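Local coordinates for fructokinase (Vibrio cholerae serotype O1, PDB 5EYN), which catalyses the transfer of a phosphate group from ATP to fructose, giving fructose 6-phosphate, at residues L125-S128 / D129-S132; L139-C142 / S143-A147; Q214-E217 / E218-A222; A267-G270 / G271-R275. One frame throughout, in Å; residues are numbered along the deposited sequence.

Interaction 1 of 4, residues L125-S128 / D129-S132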
loop_
_atom_site.group_PDB
_atom_site.type_symbol
_atom_site.label_atom_id
_atom_site.label_comp_id
_atom_site.label_asym_id
_atom_site.label_seq_id
_atom_site.Cartn_x
_atom_site.Cartn_y
_atom_site.Cartn_z
ATOM N N LEU A 125 -14.578 -7.847 -8.120
ATOM C CA LEU A 125 -15.367 -7.790 -9.345
ATOM C C LEU A 125 -16.600 -8.688 -9.225
ATOM O O LEU A 125 -16.485 -9.873 -8.910
ATOM C CB LEU A 125 -14.522 -8.223 -10.542
ATOM C CG LEU A 125 -15.196 -8.071 -11.899
ATOM C CD1 LEU A 125 -15.117 -6.634 -12.359
ATOM C CD2 LEU A 125 -14.560 -8.984 -12.926
ATOM N N GLN A 126 -17.767 -8.120 -9.507
ATOM C CA GLN A 126 -19.037 -8.842 -9.455
ATOM C C GLN A 126 -19.580 -9.118 -10.854
ATOM O O GLN A 126 -19.182 -8.484 -11.833
ATOM C CB GLN A 126 -20.079 -8.032 -8.686
ATOM C CG GLN A 126 -19.685 -7.737 -7.252
ATOM C CD GLN A 126 -20.711 -6.899 -6.521
ATOM O OE1 GLN A 126 -21.762 -6.566 -7.066
ATOM N NE2 GLN A 126 -20.404 -6.544 -5.284
ATOM N N LEU A 127 -20.531 -10.038 -10.943
ATOM C CA LEU A 127 -21.145 -10.350 -12.225
ATOM C C LEU A 127 -21.782 -9.116 -12.849
ATOM O O LEU A 127 -21.733 -8.930 -14.065
ATOM C CB LEU A 127 -22.181 -11.451 -12.075
ATOM C CG LEU A 127 -21.610 -12.826 -11.759
ATOM C CD1 LEU A 127 -22.747 -13.778 -11.420
ATOM C CD2 LEU A 127 -20.795 -13.339 -12.939
ATOM N N SER A 128 -22.355 -8.250 -12.024
ATOM C CA SER A 128 -23.031 -7.070 -12.552
ATOM C C SER A 128 -22.061 -6.001 -13.053
ATOM O O SER A 128 -22.494 -5.023 -13.655
ATOM C CB SER A 128 -23.957 -6.472 -11.492
ATOM O OG SER A 128 -23.230 -6.072 -10.345
ATOM N N ASP A 129 -20.761 -6.179 -12.812
ATOM C CA ASP A 129 -19.772 -5.240 -13.329
ATOM C C ASP A 129 -19.441 -5.501 -14.794
ATOM O O ASP A 129 -18.795 -4.688 -15.437
ATOM C CB ASP A 129 -18.469 -5.334 -12.534
ATOM C CG ASP A 129 -18.618 -4.911 -11.084
ATOM O OD1 ASP A 129 -17.787 -5.366 -10.278
ATOM O OD2 ASP A 129 -19.523 -4.115 -10.749
ATOM N N ILE A 130 -19.862 -6.643 -15.322
ATOM C CA ILE A 130 -19.482 -7.007 -16.675
ATOM C C ILE A 130 -20.350 -6.214 -17.654
ATOM O O ILE A 130 -21.564 -6.208 -17.526
ATOM C CB ILE A 130 -19.693 -8.505 -16.921
ATOM C CG1 ILE A 130 -18.868 -9.339 -15.930
ATOM C CG2 ILE A 130 -19.336 -8.857 -18.354
ATOM C CD1 ILE A 130 -19.273 -10.799 -15.905
ATOM N N PRO A 131 -19.738 -5.539 -18.640
ATOM C CA PRO A 131 -20.493 -4.750 -19.619
ATOM C C PRO A 131 -21.005 -5.612 -20.756
ATOM O O PRO A 131 -20.674 -6.791 -20.865
ATOM C CB PRO A 131 -19.456 -3.761 -20.141
ATOM C CG PRO A 131 -18.183 -4.493 -20.034
ATOM C CD PRO A 131 -18.287 -5.380 -18.817
ATOM N N SER A 132 -21.846 -5.025 -21.589
ATOM C CA SER A 132 -22.390 -5.750 -22.723
ATOM C C SER A 132 -21.307 -5.901 -23.784
ATOM O O SER A 132 -20.600 -4.942 -24.111
ATOM C CB SER A 132 -23.595 -5.012 -23.297
ATOM O OG SER A 132 -23.183 -3.759 -23.815
HETATM O O HOH W 1 -23.301 -7.681 -16.049
HETATM O O HOH W 2 -22.170 -3.697 -10.496
HETATM O O HOH W 3 -22.550 -3.806 -16.493
#

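Interaction 2 of 4, residues L139-C142 / S143-A147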
loop_
_atom_site.group_PDB
_atom_site.type_symbol
_atom_site.label_atom_id
_atom_site.label_comp_id
_atom_site.label_asym_id
_atom_site.label_seq_id
_atom_site.Cartn_x
_atom_site.Cartn_y
_atom_site.Cartn_z
ATOM N N LEU A 139 -11.634 -9.650 -25.562
ATOM C CA LEU A 139 -11.508 -9.526 -24.117
ATOM C C LEU A 139 -10.138 -10.055 -23.731
ATOM O O LEU A 139 -9.797 -11.184 -24.079
ATOM C CB LEU A 139 -12.588 -10.349 -23.412
ATOM C CG LEU A 139 -12.484 -10.432 -21.888
ATOM C CD1 LEU A 139 -12.740 -9.091 -21.259
ATOM C CD2 LEU A 139 -13.478 -11.465 -21.370
ATOM N N HIS A 140 -9.353 -9.244 -23.021
ATOM C CA HIS A 140 -8.062 -9.683 -22.511
ATOM C C HIS A 140 -8.053 -9.728 -20.990
ATOM O O HIS A 140 -8.529 -8.800 -20.329
ATOM C CB HIS A 140 -6.957 -8.748 -22.989
ATOM C CG HIS A 140 -5.602 -9.116 -22.496
ATOM N ND1 HIS A 140 -4.919 -10.218 -22.966
ATOM C CD2 HIS A 140 -4.821 -8.568 -21.533
ATOM C CE1 HIS A 140 -3.764 -10.319 -22.331
ATOM N NE2 HIS A 140 -3.671 -9.321 -21.466
ATOM N N VAL A 141 -7.503 -10.827 -20.474
ATOM C CA VAL A 141 -7.493 -11.168 -19.057
ATOM C C VAL A 141 -6.104 -11.640 -18.641
ATOM O O VAL A 141 -5.413 -12.275 -19.433
ATOM C CB VAL A 141 -8.537 -12.335 -18.781
ATOM C CG1 VAL A 141 -8.521 -12.803 -17.333
ATOM C CG2 VAL A 141 -9.935 -11.918 -19.210
ATOM N N CYS A 142 -5.728 -11.336 -17.396
ATOM C CA CYS A 142 -4.524 -11.862 -16.745
ATOM C C CYS A 142 -4.908 -12.635 -15.496
ATOM O O CYS A 142 -6.036 -12.532 -15.012
ATOM C CB CYS A 142 -3.547 -10.744 -16.377
ATOM S SG CYS A 142 -2.939 -9.785 -17.787
ATOM N N SER A 143 -3.978 -13.404 -14.962
ATOM C CA SER A 143 -4.342 -14.314 -13.891
ATOM C C SER A 143 -4.687 -13.666 -12.570
ATOM O O SER A 143 -5.350 -14.309 -11.763
ATOM C CB SER A 143 -3.286 -15.384 -13.674
ATOM O OG SER A 143 -2.139 -14.827 -13.096
ATOM N N ILE A 144 -4.265 -12.444 -12.290
ATOM C CA ILE A 144 -4.637 -11.838 -11.033
ATOM C C ILE A 144 -6.164 -11.771 -10.932
ATOM O O ILE A 144 -6.727 -11.890 -9.841
ATOM C CB ILE A 144 -3.961 -10.471 -10.836
ATOM C CG1 ILE A 144 -2.562 -10.692 -10.277
ATOM C CG2 ILE A 144 -4.770 -9.567 -9.894
ATOM C CD1 ILE A 144 -1.787 -9.415 -10.044
ATOM N N ALA A 145 -6.848 -11.610 -12.055
ATOM C CA ALA A 145 -8.302 -11.550 -12.033
ATOM C C ALA A 145 -8.918 -12.865 -11.575
ATOM O O ALA A 145 -10.062 -12.887 -11.140
ATOM C CB ALA A 145 -8.824 -11.179 -13.412
ATOM N N LEU A 146 -8.146 -13.938 -11.675
ATOM C CA LEU A 146 -8.576 -15.267 -11.280
ATOM C C LEU A 146 -8.086 -15.643 -9.897
ATOM O O LEU A 146 -8.324 -16.747 -9.451
ATOM C CB LEU A 146 -8.013 -16.285 -12.262
ATOM C CG LEU A 146 -8.244 -15.959 -13.738
ATOM C CD1 LEU A 146 -7.628 -17.033 -14.616
ATOM C CD2 LEU A 146 -9.735 -15.795 -14.041
ATOM N N ALA A 147 -7.380 -14.753 -9.204
ATOM C CA ALA A 147 -6.705 -15.174 -7.984
ATOM C C ALA A 147 -7.645 -15.506 -6.836
ATOM O O ALA A 147 -7.395 -16.468 -6.117
ATOM C CB ALA A 147 -5.659 -14.136 -7.546
#

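Interaction 3 of 4, residues Q214-E217 / E218-A222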
loop_
_atom_site.group_PDB
_atom_site.type_symbol
_atom_site.label_atom_id
_atom_site.label_comp_id
_atom_site.label_asym_id
_atom_site.label_seq_id
_atom_site.Cartn_x
_atom_site.Cartn_y
_atom_site.Cartn_z
ATOM N N GLN A 214 10.684 -28.379 -18.704
ATOM C CA GLN A 214 12.002 -27.768 -18.620
ATOM C C GLN A 214 12.432 -27.106 -19.918
ATOM O O GLN A 214 13.564 -26.634 -20.029
ATOM C CB GLN A 214 13.040 -28.818 -18.209
ATOM C CG GLN A 214 12.765 -29.455 -16.847
ATOM C CD GLN A 214 12.814 -28.455 -15.704
ATOM O OE1 GLN A 214 13.667 -27.573 -15.678
ATOM N NE2 GLN A 214 11.874 -28.569 -14.771
ATOM N N SER A 215 11.534 -27.063 -20.902
ATOM C CA SER A 215 11.836 -26.426 -22.173
ATOM C C SER A 215 10.555 -25.942 -22.829
ATOM O O SER A 215 9.465 -26.419 -22.516
ATOM C CB SER A 215 12.536 -27.405 -23.107
ATOM O OG SER A 215 11.625 -28.377 -23.581
ATOM N N ILE A 216 10.694 -24.991 -23.747
ATOM C CA ILE A 216 9.554 -24.476 -24.495
ATOM C C ILE A 216 8.930 -25.594 -25.344
ATOM O O ILE A 216 7.706 -25.741 -25.396
ATOM C CB ILE A 216 9.972 -23.293 -25.387
ATOM C CG1 ILE A 216 10.381 -22.102 -24.518
ATOM C CG2 ILE A 216 8.837 -22.890 -26.295
ATOM C CD1 ILE A 216 10.978 -20.967 -25.290
ATOM N N GLU A 217 9.777 -26.389 -25.988
ATOM C CA GLU A 217 9.312 -27.511 -26.797
ATOM C C GLU A 217 8.401 -28.417 -25.974
ATOM O O GLU A 217 7.302 -28.765 -26.396
ATOM C CB GLU A 217 10.507 -28.308 -27.319
ATOM C CG GLU A 217 10.156 -29.573 -28.081
ATOM C CD GLU A 217 11.392 -30.278 -28.627
ATOM O OE1 GLU A 217 12.234 -30.731 -27.822
ATOM O OE2 GLU A 217 11.531 -30.368 -29.864
ATOM N N GLU A 218 8.853 -28.800 -24.787
ATOM C CA GLU A 218 8.048 -29.662 -23.942
ATOM C C GLU A 218 6.791 -28.951 -23.445
ATOM O O GLU A 218 5.724 -29.556 -23.359
ATOM C CB GLU A 218 8.876 -30.172 -22.759
ATOM C CG GLU A 218 10.047 -31.058 -23.160
ATOM C CD GLU A 218 9.605 -32.415 -23.670
ATOM O OE1 GLU A 218 8.423 -32.768 -23.465
ATOM O OE2 GLU A 218 10.434 -33.126 -24.281
ATOM N N GLY A 219 6.908 -27.669 -23.119
ATOM C CA GLY A 219 5.745 -26.910 -22.700
ATOM C C GLY A 219 4.688 -26.817 -23.789
ATOM O O GLY A 219 3.494 -26.964 -23.524
ATOM N N LEU A 220 5.113 -26.574 -25.022
ATOM C CA LEU A 220 4.166 -26.475 -26.130
ATOM C C LEU A 220 3.487 -27.822 -26.377
ATOM O O LEU A 220 2.294 -27.881 -26.679
ATOM C CB LEU A 220 4.866 -25.987 -27.393
ATOM C CG LEU A 220 5.285 -24.516 -27.359
ATOM C CD1 LEU A 220 6.094 -24.166 -28.588
ATOM C CD2 LEU A 220 4.070 -23.596 -27.247
ATOM N N GLN A 221 4.237 -28.908 -26.254
ATOM C CA GLN A 221 3.638 -30.224 -26.439
ATOM C C GLN A 221 2.586 -30.478 -25.360
ATOM O O GLN A 221 1.537 -31.060 -25.624
ATOM C CB GLN A 221 4.710 -31.315 -26.407
ATOM C CG GLN A 221 5.659 -31.282 -27.601
ATOM C CD GLN A 221 6.834 -32.233 -27.445
ATOM O OE1 GLN A 221 7.131 -32.699 -26.344
ATOM N NE2 GLN A 221 7.511 -32.521 -28.550
ATOM N N ALA A 222 2.863 -30.021 -24.144
ATOM C CA ALA A 222 1.969 -30.252 -23.022
ATOM C C ALA A 222 0.634 -29.534 -23.168
ATOM O O ALA A 222 -0.355 -29.947 -22.571
ATOM C CB ALA A 222 2.645 -29.850 -21.715
#

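Interaction 4 of 4, residues A267-G270 / G271-R275. With ADP (adenosine-5'-diphosphate), chain E.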
loop_
_atom_site.group_PDB
_atom_site.type_symbol
_atom_site.label_atom_id
_atom_site.label_comp_id
_atom_site.label_asym_id
_atom_site.label_seq_id
_atom_site.Cartn_x
_atom_site.Cartn_y
_atom_site.Cartn_z
ATOM N N ALA A 267 3.087 -4.335 -22.902
ATOM C CA ALA A 267 3.264 -3.526 -24.106
ATOM C C ALA A 267 3.215 -4.436 -25.334
ATOM O O ALA A 267 2.607 -4.126 -26.356
ATOM C CB ALA A 267 4.606 -2.807 -24.048
ATOM N N PHE A 268 3.892 -5.567 -25.219
ATOM C CA PHE A 268 3.872 -6.610 -26.237
ATOM C C PHE A 268 2.435 -7.029 -26.557
ATOM O O PHE A 268 2.015 -7.012 -27.709
ATOM C CB PHE A 268 4.700 -7.799 -25.742
ATOM C CG PHE A 268 4.774 -8.950 -26.712
ATOM C CD1 PHE A 268 5.882 -9.123 -27.539
ATOM C CD2 PHE A 268 3.739 -9.860 -26.806
ATOM C CE1 PHE A 268 5.945 -10.193 -28.422
ATOM C CE2 PHE A 268 3.790 -10.912 -27.709
ATOM C CZ PHE A 268 4.894 -11.086 -28.508
ATOM N N VAL A 269 1.669 -7.366 -25.528
ATOM C CA VAL A 269 0.294 -7.775 -25.743
ATOM C C VAL A 269 -0.505 -6.649 -26.373
ATOM O O VAL A 269 -1.338 -6.877 -27.255
ATOM C CB VAL A 269 -0.353 -8.221 -24.416
ATOM C CG1 VAL A 269 -1.856 -8.413 -24.565
ATOM C CG2 VAL A 269 0.315 -9.475 -23.946
ATOM N N GLY A 270 -0.272 -5.423 -25.922
ATOM C CA GLY A 270 -0.962 -4.286 -26.504
ATOM C C GLY A 270 -0.739 -4.130 -27.995
ATOM O O GLY A 270 -1.684 -3.909 -28.753
ATOM N N GLY A 271 0.507 -4.263 -28.434
ATOM C CA GLY A 271 0.774 -4.196 -29.861
ATOM C C GLY A 271 0.129 -5.339 -30.623
ATOM O O GLY A 271 -0.458 -5.142 -31.697
ATOM N N LEU A 272 0.240 -6.541 -30.067
ATOM C CA LEU A 272 -0.361 -7.725 -30.654
ATOM C C LEU A 272 -1.853 -7.532 -30.832
ATOM O O LEU A 272 -2.394 -7.688 -31.936
ATOM C CB LEU A 272 -0.112 -8.920 -29.747
ATOM C CG LEU A 272 -0.709 -10.247 -30.204
ATOM C CD1 LEU A 272 -0.053 -10.729 -31.474
ATOM C CD2 LEU A 272 -0.558 -11.286 -29.112
ATOM N N LEU A 273 -2.540 -7.205 -29.744
ATOM C CA LEU A 273 -3.999 -7.118 -29.783
ATOM C C LEU A 273 -4.474 -5.917 -30.572
ATOM O O LEU A 273 -5.495 -5.991 -31.229
ATOM C CB LEU A 273 -4.630 -7.090 -28.381
ATOM C CG LEU A 273 -4.381 -8.316 -27.521
ATOM C CD1 LEU A 273 -5.101 -8.175 -26.184
ATOM C CD2 LEU A 273 -4.843 -9.588 -28.228
ATOM N N TYR A 274 -3.727 -4.814 -30.545
ATOM C CA TYR A 274 -4.085 -3.694 -31.401
ATOM C C TYR A 274 -4.156 -4.191 -32.850
ATOM O O TYR A 274 -5.151 -3.972 -33.544
ATOM C CB TYR A 274 -3.096 -2.531 -31.291
ATOM C CG TYR A 274 -3.342 -1.533 -32.401
ATOM C CD1 TYR A 274 -4.500 -0.762 -32.413
ATOM C CD2 TYR A 274 -2.477 -1.428 -33.476
ATOM C CE1 TYR A 274 -4.771 0.117 -33.451
ATOM C CE2 TYR A 274 -2.741 -0.553 -34.505
ATOM C CZ TYR A 274 -3.893 0.209 -34.484
ATOM O OH TYR A 274 -4.173 1.088 -35.503
ATOM N N ARG A 275 -3.097 -4.848 -33.318
ATOM C CA ARG A 275 -3.074 -5.286 -34.710
ATOM C C ARG A 275 -4.120 -6.380 -35.013
ATOM O O ARG A 275 -4.745 -6.367 -36.071
ATOM C CB ARG A 275 -1.661 -5.712 -35.117
ATOM C CG ARG A 275 -0.680 -4.543 -35.205
ATOM C CD ARG A 275 -1.035 -3.556 -36.301
ATOM N NE ARG A 275 -0.562 -4.001 -37.606
ATOM C CZ ARG A 275 -0.816 -3.376 -38.749
ATOM N NH1 ARG A 275 -1.580 -2.292 -38.773
ATOM N NH2 ARG A 275 -0.317 -3.852 -39.875
HETATM P PB ADP E . 7.698 -7.982 -18.918
HETATM O O1B ADP E . 6.644 -6.906 -18.913
HETATM O O2B ADP E . 7.218 -9.199 -18.159
HETATM O O3B ADP E . 8.943 -7.434 -18.265
HETATM P PA ADP E . 9.291 -9.189 -20.859
HETATM O O1A ADP E . 10.429 -8.443 -20.184
HETATM O O2A ADP E . 9.209 -10.554 -20.215
HETATM O O3A ADP E . 8.007 -8.375 -20.430
HETATM O "O5'" ADP E . 9.527 -9.401 -22.430
HETATM C "C5'" ADP E . 8.476 -9.353 -23.330
HETATM C "C4'" ADP E . 8.804 -8.781 -24.689
HETATM O "O4'" ADP E . 9.413 -7.517 -24.548
HETATM C "C3'" ADP E . 9.699 -9.603 -25.547
HETATM O "O3'" ADP E . 8.983 -10.581 -26.239
HETATM C "C2'" ADP E . 10.247 -8.582 -26.459
HETATM O "O2'" ADP E . 9.364 -8.208 -27.448
HETATM C "C1'" ADP E . 10.395 -7.433 -25.544
HETATM N N9 ADP E . 11.676 -7.346 -24.903
HETATM C C8 ADP E . 11.986 -7.649 -23.628
HETATM N N7 ADP E . 13.269 -7.408 -23.402
HETATM C C5 ADP E . 13.822 -6.941 -24.522
HETATM C C6 ADP E . 15.086 -6.514 -24.895
HETATM N N6 ADP E . 16.175 -6.536 -23.971
HETATM N N1 ADP E . 15.288 -6.093 -26.140
HETATM C C2 ADP E . 14.307 -6.046 -27.060
HETATM N N3 ADP E . 13.057 -6.454 -26.738
HETATM C C4 ADP E . 12.809 -6.893 -25.497
#

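Interaction 1 of 4, residues L125-S128 / D129-S132
Gln126 and Asp129 hold each other across a single 3-10 turn in the loop that leads from strand 113-115 to strand 138-142 of this PfkB-family kinase. The packed side belongs to Asp129. Its OD1 receives the amide of Gln126 N at 2.9 Å on an almost straight line (179°), from well above the carboxylate plane, while Asp129 N returns a bond to Gln126 O at 3.0 Å. With CG beside its own backbone N (chi1 -65°), the aspartate folds back over the start of the turn, where Leu125 slides past it and sets CD1 3.6 Å from Asp129 CB. OD1 is also in a salt bridge with Arg66 of strand 61-68, so the buried oxygen takes both a backbone N-H and a charged partner. One residue on, Ile130 N bonds to Leu127 O at 3.2 Å, continuing the turn.

Packing is looser between Leu127 CD2 and Ile130 CD1, 4.2 Å apart with helix 151-165 beside them. The open side lies at Ser128 and the main-chain oxygens: one water donates to both Leu127 O and Ile130 O, and another joins Ser128 OG to the carboxylate, donating to Asp129 OD2 at 2.7 Å.

Interaction 2 of 4, residues L139-C142 / S143-A147
Ala145 turns its methyl toward Val141, whose CG1 meets it from the side, where strand 138-142 runs out and the chain bends into a compact turn. Val141 CG1, placed anti to the backbone N (chi1 177°), lies 4.3 Å from Ala145 CB. The same methyl lies 3.5 Å from Cys142 O, so the alanine packs against both a side chain and a carbonyl. That carbonyl also takes the one hydrogen bond across the bend, from Ala145 N at 3.2 Å, with the donor 42° out of the carbonyl plane.

Two further turns follow in overlap, Leu146 N to Ser143 O (2.8 Å) and Ala147 N to Ile144 O (3.0 Å), and together they wind the chain through helical angles. The side chains fan out from this winding. Ser143 OG bonds to the carbonyl of Pro173. Leu146 and Ala145 rest on Thr155 of helix 151-165. The Ile144 side chain leads away from the strand and lies against Asp26 and the bound fructose, while Cys142 packs on Asn174, a calcium-binding residue. Every residue that touches here is buried. The bend, which brings Ile144 to the fructose pocket, lies at the carboxyl end of a central parallel strand, where α/β folds such as the ribokinase-like one commonly place their active sites.

Interaction 3 of 4, residues Q214-E217 / E218-A222
Ser215 is the N-cap of helix 216-222, the short helix that follows helix 204-211, and it caps Glu218 N. The serine hydroxyl accepts this amide at 3.1 Å from Ser215 OG to Glu218 N and 164°, satisfying an N-H that the first turn of a helix cannot supply with a carbonyl. A first torsion of 72° tucks OG between the backbone N and the carbonyl carbon, and from there it faces the open end of the helix. Glu218 bends over the cap, its CG also 3.1 Å from Ser215 OG. Its carboxylate then runs outward and does not return to the serine's own amide, which leaves this as a serine cap rather than a full capping box.

Behind the cap the regular ladder starts at once. Gly219 N reaches Ser215 O at 2.9 Å, and Leu220 N reaches Ile216 O at 2.7 Å, nearly in line with the carbonyl; Gln221 N bonds to Glu217 O at 3.1 Å, tilted from the carbonyl plane.

The two flanks differ in character. Ile216 and Leu220 lie side by side on the inner face, CG2 and CD1 3.8 Å apart, and both pack on Leu241 of strand 240-244. Outside, Glu217 stretches out next to Gln221, and its OE1 stands 4.6 Å from OE2 of Glu218. The nearness of two negative groups would probably be eased by the positive end of the helix dipole. A serine N-cap followed by acidic residues in the first turn is the familiar signature of a helix amino terminus, here on an amphipathic surface helix whose apolar stripe lies against the sheet.

Interaction 4 of 4, residues A267-G270 / G271-R275
Two consecutive glycines, Gly270 and Gly271, sit in the middle of helix 264-278 without interrupting it. The helix begins within the glycine-rich Thr261-Asp266 segment, which lies round the beryllium trifluoride and matches the second PfkB signature. The ladder runs straight through the pair: Gly271 N bonds to Ala267 O at 3.0 Å, and Tyr274 N to Gly270 O at 2.9 Å. Between these rungs, Leu272 N to Phe268 O and Leu273 N to Val269 O point almost straight at their carbonyls (170° and 171° at the hydrogen).

The side chains leave the helix in different directions. Val269 and Leu273 lie side by side, CG1 and CD1 3.6 Å apart, and both rest on His140 of the central strand 138-142. Tyr274 sets its CB over Gly270 O and then sends its ring away to Leu57 and Ser58. At the far end Arg275 meets helix 285-302 through a salt bridge to Asp290.

Phe268 links the helix to the nucleotide. Its ring, reached with CG trans to the backbone N (chi1 -179°), is wedged among Val232, Thr234, Ala295 and Asn296, and presents an edge to the ribose. ADP O2' lies near the ring plane, 3.6 Å from Phe268 CD1.

Interactions 2 and 4 are the pair that touch: His140 of strand 138-142 lays CE1 3.5 Å from Val269 CG1 and CB 3.7 Å from Leu273 CD1, so the strand and helix 264-278 share one core. Between them they reach both the sugar and the nucleotide, since interaction 2 brings the Ile144 side chain to about 4 Å from the fructose while interaction 4 reaches the ADP ribose. The other two lie farther out. Interaction 1 passes within about 6 Å of interaction 2, nearest atoms, and the side chain of Leu125 stands about 10 Å from that of fructose-binding Asp26. Interaction 3 lies on the nucleotide side, the Ile216 side chain about 11 Å from ADP.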